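PDB 1B7G: protein (glyceraldehyde 3-phosphate dehydrogenase) from Sulfolobus solfataricus, which catalyses the phosphorylating oxidation of D-glyceraldehyde 3-phosphate in glycolysis, using either NAD or NADP but with a marked preference for NADP. Local coordinates for residues I225-K230 and D290-M295; I21-M26 and E330-L335; N103-G108 and D310-S315. The protein carries 1 engineered substitution. One frame throughout, in Å; residues are numbered along the deposited sequence.

Contact 1: I225-K230 and D290-M295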
ATOM      1  N   ILE A 225     -26.290 -18.697  -4.843  1.00 24.72           N
ATOM      2  CA  ILE A 225     -27.082 -18.988  -3.632  1.00 25.02           C
ATOM      3  C   ILE A 225     -28.501 -19.384  -4.062  1.00 23.09           C
ATOM      4  O   ILE A 225     -29.078 -18.807  -4.978  1.00 25.47           O
ATOM      5  CB  ILE A 225     -27.156 -17.735  -2.734  1.00 28.52           C
ATOM      6  CG1 ILE A 225     -25.786 -17.311  -2.172  1.00 33.53           C
ATOM      7  CG2 ILE A 225     -28.121 -17.947  -1.556  1.00 37.39           C
ATOM      8  CD1 ILE A 225     -25.831 -15.885  -1.624  1.00 34.72           C
ATOM      9  N   THR A 226     -29.036 -20.428  -3.384  1.00 23.32           N
ATOM     10  CA  THR A 226     -30.437 -20.773  -3.646  1.00 25.66           C
ATOM     11  C   THR A 226     -31.234 -20.453  -2.367  1.00 24.64           C
ATOM     12  O   THR A 226     -30.779 -20.858  -1.298  1.00 30.53           O
ATOM     13  CB  THR A 226     -30.647 -22.258  -3.988  1.00 31.13           C
ATOM     14  OG1 THR A 226     -29.801 -22.577  -5.072  1.00 34.30           O
ATOM     15  CG2 THR A 226     -32.117 -22.522  -4.332  1.00 34.74           C
ATOM     16  N   LEU A 227     -32.223 -19.600  -2.490  1.00 32.45           N
ATOM     17  CA  LEU A 227     -33.034 -19.161  -1.355  1.00 31.93           C
ATOM     18  C   LEU A 227     -34.333 -19.964  -1.222  1.00 37.31           C
ATOM     19  O   LEU A 227     -34.801 -20.617  -2.157  1.00 34.21           O
ATOM     20  CB  LEU A 227     -33.410 -17.680  -1.542  1.00 31.84           C
ATOM     21  CG  LEU A 227     -32.219 -16.750  -1.810  1.00 27.12           C
ATOM     22  CD1 LEU A 227     -32.678 -15.355  -2.162  1.00 25.56           C
ATOM     23  CD2 LEU A 227     -31.284 -16.754  -0.612  1.00 24.42           C
ATOM     24  N   LYS A 228     -34.950 -19.877  -0.049  1.00 31.94           N
ATOM     25  CA  LYS A 228     -36.169 -20.664   0.197  1.00 37.26           C
ATOM     26  C   LYS A 228     -37.309 -20.134  -0.637  1.00 37.65           C
ATOM     27  O   LYS A 228     -38.152 -20.845  -1.176  1.00 39.54           O
ATOM     28  CB  LYS A 228     -36.464 -20.608   1.697  1.00 39.64           C
ATOM     29  CG  LYS A 228     -37.900 -20.962   2.091  1.00 56.35           C
ATOM     30  CD  LYS A 228     -37.877 -21.794   3.370  1.00 53.63           C
ATOM     31  CE  LYS A 228     -39.120 -21.575   4.215  1.00 61.26           C
ATOM     32  NZ  LYS A 228     -39.219 -22.605   5.288  1.00 59.69           N
ATOM     33  N   ASP A 229     -37.383 -18.807  -0.697  1.00 36.02           N
ATOM     34  CA  ASP A 229     -38.425 -18.093  -1.383  1.00 39.95           C
ATOM     35  C   ASP A 229     -37.912 -17.266  -2.552  1.00 43.32           C
ATOM     36  O   ASP A 229     -36.726 -16.941  -2.582  1.00 40.63           O
ATOM     37  CB  ASP A 229     -39.067 -17.107  -0.345  1.00 48.05           C
ATOM     38  CG  ASP A 229     -39.192 -17.803   1.006  1.00 58.41           C
ATOM     39  OD1 ASP A 229     -39.868 -18.858   1.046  1.00 55.10           O
ATOM     40  OD2 ASP A 229     -38.529 -17.344   1.973  1.00 55.98           O
ATOM     41  N   LYS A 230     -38.816 -16.899  -3.460  1.00 39.68           N
ATOM     42  CA  LYS A 230     -38.456 -16.039  -4.582  1.00 43.56           C
ATOM     43  C   LYS A 230     -38.345 -14.627  -4.029  1.00 46.59           C
ATOM     44  O   LYS A 230     -39.116 -14.269  -3.124  1.00 53.09           O
ATOM     45  CB  LYS A 230     -39.486 -16.102  -5.705  1.00 50.98           C
ATOM     46  CG  LYS A 230     -39.898 -17.505  -6.116  1.00 59.01           C
ATOM     47  CD  LYS A 230     -40.942 -17.475  -7.220  1.00 66.77           C
ATOM     48  CE  LYS A 230     -41.345 -18.871  -7.657  1.00 68.71           C
ATOM     49  NZ  LYS A 230     -42.473 -19.416  -6.851  1.00 83.82           N
ATOM     50  N   ASP A 290     -35.625 -17.586  -6.940  1.00 38.66           N
ATOM     51  CA  ASP A 290     -34.913 -18.086  -5.780  1.00 35.47           C
ATOM     52  C   ASP A 290     -33.396 -18.229  -6.016  1.00 30.70           C
ATOM     53  O   ASP A 290     -32.685 -18.688  -5.126  1.00 29.54           O
ATOM     54  CB  ASP A 290     -35.461 -19.432  -5.317  1.00 34.71           C
ATOM     55  CG  ASP A 290     -35.162 -20.578  -6.262  1.00 39.72           C
ATOM     56  OD1 ASP A 290     -34.620 -20.372  -7.365  1.00 59.35           O
ATOM     57  OD2 ASP A 290     -35.504 -21.730  -5.895  1.00 47.05           O
ATOM     58  N   GLU A 291     -32.923 -17.778  -7.173  1.00 32.88           N
ATOM     59  CA  GLU A 291     -31.506 -17.868  -7.453  1.00 30.58           C
ATOM     60  C   GLU A 291     -30.817 -16.512  -7.368  1.00 29.52           C
ATOM     61  O   GLU A 291     -31.209 -15.553  -8.028  1.00 28.56           O
ATOM     62  CB  GLU A 291     -31.222 -18.444  -8.842  1.00 35.32           C
ATOM     63  CG  GLU A 291     -29.951 -19.270  -8.898  1.00 33.83           C
ATOM     64  CD  GLU A 291     -29.450 -19.534 -10.315  1.00 39.45           C
ATOM     65  OE1 GLU A 291     -30.208 -19.351 -11.280  1.00 38.37           O
ATOM     66  OE2 GLU A 291     -28.269 -19.915 -10.426  1.00 34.22           O
ATOM     67  N   VAL A 292     -29.734 -16.474  -6.590  1.00 26.94           N
ATOM     68  CA  VAL A 292     -28.921 -15.273  -6.514  1.00 25.26           C
ATOM     69  C   VAL A 292     -27.485 -15.626  -6.977  1.00 25.19           C
ATOM     70  O   VAL A 292     -26.890 -16.602  -6.515  1.00 27.96           O
ATOM     71  CB  VAL A 292     -28.841 -14.720  -5.087  1.00 32.78           C
ATOM     72  CG1 VAL A 292     -27.874 -13.541  -5.044  1.00 30.83           C
ATOM     73  CG2 VAL A 292     -30.210 -14.250  -4.599  1.00 28.34           C
ATOM     74  N   MET A 293     -26.939 -14.783  -7.829  1.00 28.00           N
ATOM     75  CA  MET A 293     -25.538 -14.952  -8.223  1.00 28.54           C
ATOM     76  C   MET A 293     -24.831 -13.603  -7.987  1.00 18.89           C
ATOM     77  O   MET A 293     -25.513 -12.613  -8.019  1.00 24.77           O
ATOM     78  CB  MET A 293     -25.392 -15.419  -9.662  1.00 26.03           C
ATOM     79  CG  MET A 293     -25.395 -16.929  -9.836  1.00 34.13           C
ATOM     80  SD  MET A 293     -25.386 -17.479 -11.568  1.00 28.66           S
ATOM     81  CE  MET A 293     -27.036 -17.026 -12.045  1.00 31.61           C
ATOM     82  N   LEU A 294     -23.581 -13.626  -7.569  1.00 24.12           N
ATOM     83  CA  LEU A 294     -22.790 -12.400  -7.427  1.00 24.85           C
ATOM     84  C   LEU A 294     -21.304 -12.738  -7.266  1.00 21.38           C
ATOM     85  O   LEU A 294     -20.882 -13.883  -7.006  1.00 26.11           O
ATOM     86  CB  LEU A 294     -23.301 -11.504  -6.294  1.00 25.98           C
ATOM     87  CG  LEU A 294     -23.342 -12.147  -4.900  1.00 27.03           C
ATOM     88  CD1 LEU A 294     -22.022 -11.989  -4.186  1.00 33.25           C
ATOM     89  CD2 LEU A 294     -24.492 -11.539  -4.081  1.00 27.35           C
ATOM     90  N   MET A 295     -20.437 -11.733  -7.352  1.00 21.54           N
ATOM     91  CA  MET A 295     -19.007 -11.991  -7.113  1.00 19.38           C
ATOM     92  C   MET A 295     -18.466 -10.900  -6.196  1.00 16.98           C
ATOM     93  O   MET A 295     -19.004  -9.769  -6.164  1.00 20.09           O
ATOM     94  CB  MET A 295     -18.238 -11.969  -8.478  1.00 19.97           C
ATOM     95  CG  MET A 295     -18.401 -10.587  -9.105  1.00 19.67           C
ATOM     96  SD  MET A 295     -17.347 -10.331 -10.499  1.00 27.92           S
ATOM     97  CE  MET A 295     -18.037 -11.310 -11.775  1.00 30.10           C
TER
HETATM   98  O   HOH W   1     -35.688 -23.161  -2.766  1.00 43.75           O

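Contact 2: I21-M26 and E330-L335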
ATOM      1  N   ILE A  21      -5.029  -1.858  20.351  1.00 36.46           N
ATOM      2  CA  ILE A  21      -4.625  -0.533  20.763  1.00 36.86           C
ATOM      3  C   ILE A  21      -5.747   0.459  20.552  1.00 35.28           C
ATOM      4  O   ILE A  21      -5.992   1.298  21.442  1.00 37.43           O
ATOM      5  CB  ILE A  21      -3.340  -0.043  20.059  1.00 36.94           C
ATOM      6  CG1 ILE A  21      -2.198  -0.970  20.419  1.00 26.68           C
ATOM      7  CG2 ILE A  21      -3.031   1.393  20.491  1.00 40.36           C
ATOM      8  CD1 ILE A  21      -0.856  -0.719  19.766  1.00 31.02           C
ATOM      9  N   LYS A  22      -6.524   0.338  19.488  1.00 33.06           N
ATOM     10  CA  LYS A  22      -7.614   1.263  19.246  1.00 34.65           C
ATOM     11  C   LYS A  22      -8.870   0.978  20.048  1.00 31.30           C
ATOM     12  O   LYS A  22      -9.799   1.796  19.977  1.00 36.28           O
ATOM     13  CB  LYS A  22      -7.956   1.313  17.746  1.00 26.73           C
ATOM     14  CG  LYS A  22      -6.766   1.790  16.916  1.00 34.01           C
ATOM     15  CD  LYS A  22      -7.197   1.886  15.450  1.00 42.17           C
ATOM     16  CE  LYS A  22      -6.104   2.543  14.613  1.00 43.54           C
ATOM     17  NZ  LYS A  22      -6.591   2.745  13.224  1.00 47.02           N
ATOM     18  N   GLN A  23      -8.976  -0.112  20.782  1.00 29.41           N
ATOM     19  CA  GLN A  23     -10.229  -0.382  21.505  1.00 30.37           C
ATOM     20  C   GLN A  23     -10.223   0.396  22.835  1.00 33.34           C
ATOM     21  O   GLN A  23      -9.182   0.419  23.495  1.00 31.29           O
ATOM     22  CB  GLN A  23     -10.347  -1.868  21.781  1.00 28.83           C
ATOM     23  CG  GLN A  23     -10.557  -2.759  20.551  1.00 29.94           C
ATOM     24  CD  GLN A  23     -11.477  -2.195  19.514  1.00 31.13           C
ATOM     25  OE1 GLN A  23     -12.700  -2.108  19.685  1.00 27.87           O
ATOM     26  NE2 GLN A  23     -10.899  -1.726  18.388  1.00 26.53           N
ATOM     27  N   PRO A  24     -11.347   0.944  23.237  1.00 34.01           N
ATOM     28  CA  PRO A  24     -11.446   1.662  24.512  1.00 37.22           C
ATOM     29  C   PRO A  24     -11.390   0.752  25.719  1.00 38.14           C
ATOM     30  O   PRO A  24     -11.043   1.210  26.828  1.00 37.98           O
ATOM     31  CB  PRO A  24     -12.802   2.353  24.442  1.00 36.08           C
ATOM     32  CG  PRO A  24     -13.598   1.493  23.518  1.00 42.52           C
ATOM     33  CD  PRO A  24     -12.611   0.983  22.488  1.00 35.64           C
ATOM     34  N   ASP A  25     -11.747  -0.520  25.576  1.00 30.74           N
ATOM     35  CA  ASP A  25     -11.834  -1.433  26.713  1.00 30.80           C
ATOM     36  C   ASP A  25     -10.789  -2.493  26.735  1.00 28.09           C
ATOM     37  O   ASP A  25     -10.872  -3.527  27.436  1.00 30.25           O
ATOM     38  CB  ASP A  25     -13.245  -2.089  26.738  1.00 37.22           C
ATOM     39  CG  ASP A  25     -13.534  -2.850  25.435  1.00 34.86           C
ATOM     40  OD1 ASP A  25     -12.941  -2.541  24.386  1.00 26.88           O
ATOM     41  OD2 ASP A  25     -14.385  -3.748  25.461  1.00 27.24           O
ATOM     42  N   MET A  26      -9.745  -2.329  25.905  1.00 30.55           N
ATOM     43  CA  MET A  26      -8.681  -3.310  25.895  1.00 29.79           C
ATOM     44  C   MET A  26      -7.318  -2.628  25.994  1.00 33.58           C
ATOM     45  O   MET A  26      -7.160  -1.512  25.506  1.00 34.31           O
ATOM     46  CB  MET A  26      -8.737  -4.072  24.537  1.00 25.51           C
ATOM     47  CG  MET A  26     -10.040  -4.795  24.298  1.00 28.78           C
ATOM     48  SD  MET A  26      -9.954  -5.904  22.836  1.00 25.16           S
ATOM     49  CE  MET A  26     -11.654  -6.374  22.707  1.00 24.64           C
ATOM     50  N   GLU A 330     -16.768   1.260  14.750  1.00 25.13           N
ATOM     51  CA  GLU A 330     -16.456   2.681  14.801  1.00 28.30           C
ATOM     52  C   GLU A 330     -14.968   2.901  14.975  1.00 23.48           C
ATOM     53  O   GLU A 330     -14.369   3.730  14.326  1.00 24.49           O
ATOM     54  CB  GLU A 330     -17.220   3.348  15.983  1.00 25.08           C
ATOM     55  CG  GLU A 330     -17.198   4.863  15.909  1.00 50.36           C
ATOM     56  CD  GLU A 330     -15.969   5.583  16.375  1.00 64.97           C
ATOM     57  OE1 GLU A 330     -15.176   5.061  17.199  1.00 65.48           O
ATOM     58  OE2 GLU A 330     -15.764   6.742  15.915  1.00 72.02           O
ATOM     59  N   SER A 331     -14.360   2.176  15.934  1.00 23.04           N
ATOM     60  CA  SER A 331     -12.967   2.408  16.217  1.00 25.35           C
ATOM     61  C   SER A 331     -12.050   2.012  15.050  1.00 32.31           C
ATOM     62  O   SER A 331     -10.896   2.483  15.025  1.00 27.97           O
ATOM     63  CB  SER A 331     -12.515   1.654  17.465  1.00 25.98           C
ATOM     64  OG  SER A 331     -12.647   0.247  17.315  1.00 31.29           O
ATOM     65  N   LEU A 332     -12.456   1.015  14.244  1.00 26.51           N
ATOM     66  CA  LEU A 332     -11.489   0.549  13.215  1.00 28.20           C
ATOM     67  C   LEU A 332     -11.802   1.147  11.865  1.00 31.17           C
ATOM     68  O   LEU A 332     -11.196   0.733  10.860  1.00 29.95           O
ATOM     69  CB  LEU A 332     -11.526  -0.977  13.145  1.00 20.73           C
ATOM     70  CG  LEU A 332     -11.072  -1.709  14.421  1.00 29.53           C
ATOM     71  CD1 LEU A 332     -11.052  -3.210  14.162  1.00 21.70           C
ATOM     72  CD2 LEU A 332      -9.677  -1.258  14.842  1.00 22.92           C
ATOM     73  N   GLY A 333     -12.812   1.998  11.837  1.00 26.81           N
ATOM     74  CA  GLY A 333     -13.252   2.676  10.635  1.00 29.07           C
ATOM     75  C   GLY A 333     -13.841   1.720   9.603  1.00 32.08           C
ATOM     76  O   GLY A 333     -13.585   1.896   8.409  1.00 25.87           O
ATOM     77  N   ILE A 334     -14.661   0.778  10.047  1.00 25.83           N
ATOM     78  CA  ILE A 334     -15.275  -0.209   9.162  1.00 27.12           C
ATOM     79  C   ILE A 334     -16.393   0.458   8.377  1.00 28.33           C
ATOM     80  O   ILE A 334     -17.089   1.334   8.886  1.00 23.59           O
ATOM     81  CB  ILE A 334     -15.789  -1.416   9.956  1.00 31.66           C
ATOM     82  CG1 ILE A 334     -14.681  -2.158  10.701  1.00 36.06           C
ATOM     83  CG2 ILE A 334     -16.564  -2.401   9.083  1.00 33.90           C
ATOM     84  CD1 ILE A 334     -13.446  -2.495   9.879  1.00 32.51           C
ATOM     85  N   LEU A 335     -16.532   0.130   7.100  1.00 23.19           N
ATOM     86  CA  LEU A 335     -17.536   0.770   6.265  1.00 25.33           C
ATOM     87  C   LEU A 335     -18.740  -0.071   5.928  1.00 23.18           C
ATOM     88  O   LEU A 335     -18.732  -1.278   6.038  1.00 27.98           O
ATOM     89  CB  LEU A 335     -16.822   1.147   4.931  1.00 29.27           C
ATOM     90  CG  LEU A 335     -15.605   2.060   5.068  1.00 36.39           C
ATOM     91  CD1 LEU A 335     -14.872   2.175   3.713  1.00 27.88           C
ATOM     92  CD2 LEU A 335     -16.025   3.444   5.566  1.00 35.45           C
TER
HETATM   93  O   HOH W   2      -9.367   3.244  12.683  1.00 34.32           O

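Contact 3: N103-G108 and D310-S315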
ATOM      1  N   ASN A 103      -7.908 -17.858  28.376  1.00 36.93           N
ATOM      2  CA  ASN A 103      -8.796 -17.947  27.228  1.00 35.95           C
ATOM      3  C   ASN A 103      -7.977 -17.614  25.962  1.00 38.69           C
ATOM      4  O   ASN A 103      -6.963 -16.922  26.084  1.00 30.25           O
ATOM      5  CB  ASN A 103      -9.953 -16.965  27.339  1.00 29.61           C
ATOM      6  CG  ASN A 103     -11.050 -17.355  28.305  1.00 34.06           C
ATOM      7  OD1 ASN A 103     -10.920 -18.312  29.063  1.00 33.30           O
ATOM      8  ND2 ASN A 103     -12.172 -16.644  28.288  1.00 30.10           N
ATOM      9  N   ALA A 104      -8.398 -18.165  24.809  1.00 34.52           N
ATOM     10  CA  ALA A 104      -7.656 -17.891  23.578  1.00 34.68           C
ATOM     11  C   ALA A 104      -8.518 -17.880  22.304  1.00 30.93           C
ATOM     12  O   ALA A 104      -9.478 -18.625  22.187  1.00 28.39           O
ATOM     13  CB  ALA A 104      -6.518 -18.845  23.406  1.00 25.18           C
ATOM     14  N   ILE A 105      -8.116 -17.016  21.373  1.00 28.31           N
ATOM     15  CA  ILE A 105      -8.789 -16.880  20.077  1.00 33.26           C
ATOM     16  C   ILE A 105      -7.857 -17.456  18.998  1.00 36.31           C
ATOM     17  O   ILE A 105      -6.690 -17.001  18.939  1.00 31.86           O
ATOM     18  CB  ILE A 105      -9.042 -15.416  19.703  1.00 27.01           C
ATOM     19  CG1 ILE A 105      -9.662 -14.568  20.833  1.00 22.22           C
ATOM     20  CG2 ILE A 105      -9.932 -15.335  18.464  1.00 25.41           C
ATOM     21  CD1 ILE A 105     -10.986 -15.083  21.333  1.00 20.14           C
ATOM     22  N   PHE A 106      -8.335 -18.410  18.189  1.00 32.72           N
ATOM     23  CA  PHE A 106      -7.404 -18.958  17.173  1.00 26.09           C
ATOM     24  C   PHE A 106      -7.820 -18.571  15.761  1.00 23.65           C
ATOM     25  O   PHE A 106      -8.935 -18.101  15.544  1.00 25.47           O
ATOM     26  CB  PHE A 106      -7.225 -20.449  17.282  1.00 29.32           C
ATOM     27  CG  PHE A 106      -6.726 -21.062  18.544  1.00 28.66           C
ATOM     28  CD1 PHE A 106      -7.619 -21.368  19.573  1.00 32.93           C
ATOM     29  CD2 PHE A 106      -5.404 -21.382  18.731  1.00 24.47           C
ATOM     30  CE1 PHE A 106      -7.177 -21.973  20.722  1.00 26.54           C
ATOM     31  CE2 PHE A 106      -4.943 -21.948  19.893  1.00 30.33           C
ATOM     32  CZ  PHE A 106      -5.854 -22.269  20.885  1.00 24.77           C
ATOM     33  N   GLN A 107      -6.908 -18.725  14.793  1.00 28.44           N
ATOM     34  CA  GLN A 107      -7.202 -18.333  13.413  1.00 22.89           C
ATOM     35  C   GLN A 107      -7.726 -19.503  12.604  1.00 27.19           C
ATOM     36  O   GLN A 107      -7.554 -20.654  13.008  1.00 27.10           O
ATOM     37  CB  GLN A 107      -6.008 -17.638  12.758  1.00 23.59           C
ATOM     38  CG  GLN A 107      -5.552 -16.416  13.608  1.00 27.93           C
ATOM     39  CD  GLN A 107      -6.696 -15.568  14.081  1.00 32.52           C
ATOM     40  OE1 GLN A 107      -7.515 -15.108  13.285  1.00 26.65           O
ATOM     41  NE2 GLN A 107      -6.801 -15.333  15.409  1.00 26.60           N
ATOM     42  N   GLY A 108      -8.368 -19.236  11.476  1.00 29.80           N
ATOM     43  CA  GLY A 108      -9.004 -20.229  10.657  1.00 30.06           C
ATOM     44  C   GLY A 108      -8.248 -21.389  10.083  1.00 30.76           C
ATOM     45  O   GLY A 108      -8.837 -22.367   9.594  1.00 30.96           O
ATOM     46  N   ASP A 310     -14.156  -8.780  18.104  1.00 24.85           N
ATOM     47  CA  ASP A 310     -15.438  -9.241  18.653  1.00 24.11           C
ATOM     48  C   ASP A 310     -15.325 -10.544  19.392  1.00 26.27           C
ATOM     49  O   ASP A 310     -16.017 -10.768  20.419  1.00 27.26           O
ATOM     50  CB  ASP A 310     -16.481  -9.329  17.537  1.00 25.19           C
ATOM     51  CG  ASP A 310     -16.807  -7.981  16.951  1.00 34.25           C
ATOM     52  OD1 ASP A 310     -16.857  -7.005  17.745  1.00 30.37           O
ATOM     53  OD2 ASP A 310     -17.026  -7.867  15.723  1.00 28.34           O
ATOM     54  N   ALA A 311     -14.477 -11.460  18.903  1.00 25.86           N
ATOM     55  CA  ALA A 311     -14.285 -12.740  19.513  1.00 28.71           C
ATOM     56  C   ALA A 311     -13.771 -12.538  20.958  1.00 29.72           C
ATOM     57  O   ALA A 311     -14.136 -13.329  21.833  1.00 25.94           O
ATOM     58  CB  ALA A 311     -13.362 -13.675  18.750  1.00 26.29           C
ATOM     59  N   ILE A 312     -12.869 -11.584  21.146  1.00 30.05           N
ATOM     60  CA  ILE A 312     -12.386 -11.296  22.504  1.00 30.05           C
ATOM     61  C   ILE A 312     -13.589 -10.942  23.377  1.00 23.19           C
ATOM     62  O   ILE A 312     -13.790 -11.503  24.437  1.00 29.44           O
ATOM     63  CB  ILE A 312     -11.380 -10.134  22.513  1.00 31.21           C
ATOM     64  CG1 ILE A 312     -10.036 -10.599  21.932  1.00 29.90           C
ATOM     65  CG2 ILE A 312     -11.188  -9.598  23.925  1.00 24.41           C
ATOM     66  CD1 ILE A 312      -9.131  -9.494  21.413  1.00 24.99           C
ATOM     67  N   ARG A 313     -14.448 -10.066  22.891  1.00 22.10           N
ATOM     68  CA  ARG A 313     -15.613  -9.650  23.658  1.00 25.75           C
ATOM     69  C   ARG A 313     -16.565 -10.788  23.933  1.00 36.80           C
ATOM     70  O   ARG A 313     -17.049 -10.889  25.078  1.00 29.45           O
ATOM     71  CB  ARG A 313     -16.302  -8.456  22.986  1.00 22.22           C
ATOM     72  CG  ARG A 313     -15.382  -7.259  22.910  1.00 25.86           C
ATOM     73  CD  ARG A 313     -16.109  -5.944  23.203  1.00 29.28           C
ATOM     74  NE  ARG A 313     -15.183  -4.813  23.054  1.00 25.72           N
ATOM     75  CZ  ARG A 313     -14.874  -4.234  21.899  1.00 43.15           C
ATOM     76  NH1 ARG A 313     -15.415  -4.640  20.732  1.00 29.67           N
ATOM     77  NH2 ARG A 313     -14.004  -3.231  21.948  1.00 29.50           N
ATOM     78  N   ALA A 314     -16.812 -11.693  22.959  1.00 26.68           N
ATOM     79  CA  ALA A 314     -17.663 -12.832  23.195  1.00 28.29           C
ATOM     80  C   ALA A 314     -17.108 -13.773  24.267  1.00 29.29           C
ATOM     81  O   ALA A 314     -17.756 -14.127  25.249  1.00 28.73           O
ATOM     82  CB  ALA A 314     -17.876 -13.648  21.919  1.00 27.98           C
ATOM     83  N   SER A 315     -15.879 -14.220  24.071  1.00 22.20           N
ATOM     84  CA  SER A 315     -15.210 -15.114  24.981  1.00 29.40           C
ATOM     85  C   SER A 315     -15.250 -14.581  26.431  1.00 33.36           C
ATOM     86  O   SER A 315     -15.509 -15.348  27.351  1.00 26.89           O
ATOM     87  CB  SER A 315     -13.744 -15.231  24.585  1.00 19.56           C
ATOM     88  OG  SER A 315     -13.018 -16.194  25.279  1.00 25.79           O
TER
HETATM   89  O   HOH W   3     -14.679 -16.283  29.712  1.00 38.96           O

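Contact 1: I225-K230 and D290-M295
Ile225 and Val292 face each other as a hydrogen-bonded antiparallel pair in the mixed sheet of the C-terminal domain, where strand 219-227 lies between strands 157-167 and 291-298. Both bonds of the pair are nearly straight (177° at each hydrogen): Ile225 N gives to Val292 O at 2.7 Å and Val292 N to Ile225 O at 2.9 Å. A third bond, from Leu227 N to Asp290 O, continues the pairing past Thr226 and Glu291. On the buried face, Val292 CG2 stands beside its backbone N, opposite the carbonyl carbon, and from there meets Leu227 CD1 at 3.6 Å, the two side chains meeting at a slant. Ile225 adds its branch point, with CB 4.2 Å from Val292 CB, and Val157 of the neighbouring strand touches both Ile225 and Leu227. Thr226 and Glu291, the non-hydrogen-bonded pair, point to the other face, and Glu291 OE2 is bonded there to Asn224. Asp290 has chi1 at 70°, which holds its carboxylate between N and the carbonyl carbon and alongside Thr226, pointing the same way. Asp290 OD2 thereby lies 3.8 Å from Thr226 CG2 and accepts a weak bond from a water that also donates to Leu227 O at 2.8 Å.

Contact 2: I21-M26 and E330-L335
Gln23 reaches across to Ser331 with its amide nitrogen, giving a hydrogen bond of 2.8 Å from Gln23 NE2 to Ser331 OG. The bond is bent, 143° at the hydrogen, and the hydroxyl oxygen lies 24° out of the amide plane. A bend at chi2 (-40°) turns the Gln23 amide toward the end of helix 321-331 instead of letting the chain run out straight. The Ser331 hydroxyl also bonds to Ile327 O and to Thr328 O about one turn back, so the amide joins a group already tied to its own helix. Gln23 NE2 has a second partner in Ala19 O, and Gln23 OE1 is bonded to Arg313; bonds at both ends of the amide limit its rotation.

Leu332 crosses the Gln23 side chain at about a right angle and sets its CD2 methyl 3.8 Å from Gln23 NE2. The same methyl approaches the aliphatic part of Lys22, 4.1 Å from Lys22 CD, where the two side chains meet obliquely. Lys22 is fully extended beyond CG, and this carries its amine past Ser331 to a water 2.9 Å from Lys22 NZ. The water donates in turn to Ser331 O, also at 2.9 Å, bridging the lysine to the last turn of the helix. Two residues after Ser331, Gly333 leaves the helical conformation with positive phi, in a Schellman motif.

The contact thus joins the loop between helix 11-21 and strand 26-32, part of the Rossmann-type nucleotide-binding fold, to the C-terminal end of helix 321-331, while helix 304-315 packs against Gln23 through Ile309.

Contact 3: N103-G108 and D310-S315
Ile105, Ser315 and Asn103 contribute most of the buried surface where strand 103-106, in the parallel sheet of the Rossmann-type nucleotide-binding domain, packs against helix 304-315. The strand and helix segments run roughly antiparallel, at 148°, with their axes 8.9 Å apart at closest approach. Ile105 points at the helix and sets two branches on one methyl: its CD1 and CG2 each lie 3.8 Å from Ala311 CB. The bent chain of Ile105, with chi2 -59°, also brings CD1 to 3.6 Å from Ala311 O. Nearer the backbone, Ile105 CG1 meets Ile312 CG1 at 4.1 Å, and these two isoleucines cross at about a right angle. Ile312 touches Val82 and Ser315 touches Ile80 of strand 80-83, while Ser315 also touches Ile134 of strand 133-136, so the helix lies over the strands flanking 103-106.

Polar contacts take over at Ser315, whose OG has its stronger partner in Lys131 O. The bond it receives from Asn103 is weak, 121° at the hydrogen, with Asn103 ND2 3.2 Å from Ser315 OG. A water bridges the same two residues, accepting from Asn103 ND2 at 2.9 Å and donating to Ser315 O at 2.7 Å.

Along the chain the three contacts are nested: 225-230 with 290-295 lies inside the loop closed by contact 3, which itself lies inside the loop closed by contact 2. Contact 1 belongs to the mixed sheet of the C-terminal domain, its centre about 34 Å from that of contact 2 and about 32 Å from that of contact 3. Contacts 2 and 3, with centres about 16 Å apart, touch: Arg313 NH2 makes a salt bridge with Asp25 OD1 at 2.7 Å, and Met26 CE packs on Ile312 CG2. Strand 291-298 leads on to helices 304-315 and 321-331, so the chain leaves the C-terminal domain's sheet and returns to pack on the nucleotide-binding domain.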